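Local coordinates for Nitrate/nitrite sensor protein NarX (PDB 3EZI) that senses periplasmic nitrate and nitrite and, as a membrane-bound histidine kinase, relays the signal to the response regulators NarL and NarP, at residues R18-V23 against T81-V86. Sequence-based numbering, arbitrary orientation. Where two conformers were deposited one is given.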
loop_
_atom_site.group_PDB
_atom_site.type_symbol
_atom_site.label_atom_id
_atom_site.label_comp_id
_atom_site.label_asym_id
_atom_site.label_seq_id
_atom_site.Cartn_x
_atom_site.Cartn_y
_atom_site.Cartn_z
ATOM N N ARG A 18 -3.483 -2.801 -9.620
ATOM C CA ARG A 18 -3.215 -2.138 -10.908
ATOM C C ARG A 18 -1.765 -2.358 -11.396
ATOM O O ARG A 18 -1.522 -2.625 -12.573
ATOM C CB ARG A 18 -3.459 -0.625 -10.789
ATOM C CG ARG A 18 -4.695 -0.098 -11.438
ATOM C CD ARG A 18 -4.460 1.296 -12.042
ATOM N NE ARG A 18 -3.714 2.167 -11.135
ATOM C CZ ARG A 18 -3.968 3.461 -11.006
ATOM N NH1 ARG A 18 -4.933 4.008 -11.726
ATOM N NH2 ARG A 18 -3.287 4.196 -10.133
ATOM N N LEU A 19 -0.802 -2.218 -10.484
ATOM C CA LEU A 19 0.604 -2.455 -10.808
ATOM C C LEU A 19 0.848 -3.928 -11.098
ATOM O O LEU A 19 1.629 -4.261 -11.987
ATOM C CB LEU A 19 1.536 -1.988 -9.645
ATOM C CG LEU A 19 1.982 -0.534 -9.776
ATOM C CD1 LEU A 19 2.678 -0.063 -8.475
ATOM C CD2 LEU A 19 2.949 -0.436 -10.959
ATOM N N LEU A 20 0.179 -4.831 -10.384
ATOM C CA LEU A 20 0.407 -6.254 -10.672
ATOM C C LEU A 20 -0.059 -6.595 -12.089
ATOM O O LEU A 20 0.558 -7.412 -12.770
ATOM C CB LEU A 20 -0.332 -7.152 -9.669
ATOM C CG LEU A 20 -0.204 -8.704 -9.728
ATOM C CD1 LEU A 20 1.236 -9.153 -9.450
ATOM C CD2 LEU A 20 -1.152 -9.320 -8.644
ATOM N N ALA A 21 -1.169 -5.986 -12.493
ATOM C CA ALA A 21 -1.745 -6.230 -13.815
ATOM C C ALA A 21 -0.841 -5.693 -14.933
ATOM O O ALA A 21 -0.946 -6.135 -16.102
ATOM C CB ALA A 21 -3.161 -5.589 -13.902
ATOM N N ALA A 22 0.056 -4.771 -14.582
ATOM C CA ALA A 22 0.988 -4.169 -15.567
ATOM C C ALA A 22 2.324 -4.950 -15.720
ATOM O O ALA A 22 3.098 -4.658 -16.618
ATOM C CB ALA A 22 1.293 -2.684 -15.184
ATOM N N VAL A 23 2.577 -5.927 -14.856
ATOM C CA VAL A 23 3.817 -6.759 -14.882
ATOM C C VAL A 23 3.890 -7.503 -16.245
ATOM O O VAL A 23 2.905 -8.101 -16.661
ATOM C CB VAL A 23 3.768 -7.791 -13.736
ATOM C CG1 VAL A 23 4.784 -8.925 -13.965
ATOM C CG2 VAL A 23 4.029 -7.104 -12.375
ATOM N N THR A 81 5.102 -15.393 -8.964
ATOM C CA THR A 81 5.397 -15.330 -7.526
ATOM C C THR A 81 5.097 -13.968 -6.884
ATOM O O THR A 81 4.800 -13.877 -5.673
ATOM C CB THR A 81 6.883 -15.703 -7.240
ATOM O OG1 THR A 81 7.738 -14.787 -7.925
ATOM C CG2 THR A 81 7.192 -17.149 -7.719
ATOM N N VAL A 82 5.163 -12.902 -7.669
ATOM C CA VAL A 82 4.900 -11.597 -7.061
ATOM C C VAL A 82 3.412 -11.417 -6.707
ATOM O O VAL A 82 3.049 -10.511 -5.976
ATOM C CB VAL A 82 5.434 -10.433 -7.982
ATOM C CG1 VAL A 82 4.585 -10.275 -9.254
ATOM C CG2 VAL A 82 5.504 -9.154 -7.193
ATOM N N SER A 83 2.555 -12.293 -7.220
ATOM C CA SER A 83 1.122 -12.191 -6.907
ATOM C C SER A 83 0.918 -12.368 -5.407
ATOM O O SER A 83 0.112 -11.667 -4.785
ATOM C CB SER A 83 0.312 -13.275 -7.637
ATOM O OG SER A 83 -1.087 -13.012 -7.525
ATOM N N ALA A 84 1.640 -13.315 -4.823
ATOM C CA ALA A 84 1.500 -13.562 -3.383
ATOM C C ALA A 84 2.022 -12.361 -2.547
ATOM O O ALA A 84 1.515 -12.084 -1.443
ATOM C CB ALA A 84 2.205 -14.855 -2.987
ATOM N N ASP A 85 3.015 -11.647 -3.071
ATOM C CA ASP A 85 3.547 -10.494 -2.354
ATOM C C ASP A 85 2.505 -9.356 -2.341
ATOM O O ASP A 85 2.406 -8.613 -1.371
ATOM C CB ASP A 85 4.851 -10.018 -3.003
ATOM C CG ASP A 85 5.966 -11.065 -2.910
ATOM O OD1 ASP A 85 6.406 -11.373 -1.783
ATOM O OD2 ASP A 85 6.391 -11.583 -3.960
ATOM N N VAL A 86 1.756 -9.219 -3.431
ATOM C CA VAL A 86 0.713 -8.199 -3.527
ATOM C C VAL A 86 -0.394 -8.596 -2.534
ATOM O O VAL A 86 -0.913 -7.770 -1.806
ATOM C CB VAL A 86 0.184 -8.098 -4.976
ATOM C CG1 VAL A 86 -1.120 -7.249 -5.044
ATOM C CG2 VAL A 86 1.253 -7.450 -5.850
#
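Leu20 reaches across from the end of helix 3-22 to Val82, Ser83 and Val86 at the start of helix 82-99, and its two methyls carry most of the contact. With CG anti to the backbone N (chi1 -178°), the isobutyl fork extends toward the neighbouring, nearly antiparallel helix; the short segments run at 173° with axes 10.6 Å apart. One prong, CD1, packs 3.5 Å from Val82 CG1 as the two side chains pass each other in opposite directions; the same methyl lies 4.0 Å from Val86 CG2. Both methyls lie against Ser83 CA, and the other prong, CD2, also rests on Val86 CG2, 4.1 Å away. The fork is thus seated among residues one helical turn apart, Val82 and Val86, with Ser83 beside them. Its reach bridges an interhelical spacing at which Leu20 CA and Ser83 CA are still 7.1 Å apart. With only the methyl of an alanine here, Val82 CG1 would probably lose its closest neighbour across the contact and Val86 CG2 part of its packing, opening a gap between the two helix ends. Just beyond the last turn, Val23 adds a looser touch, its CG2 standing 4.5 Å from Val82 CG1. Helix 55-75 packs against the same valines: Leu73 meets both Val23 and Val82, and Leu69 meets Val86, while Arg79 NH1 hydrogen-bonds to Leu20 O. The arrangement joins the first and last helices of the antiparallel helical bundle of the sensor domain, predicted to lie in the periplasm, near one end of the bundle. No hydrogen bond or salt bridge spans the two segments, which implies that their mutual fit rests on hydrophobic burial and the shape of branched aliphatic side chains.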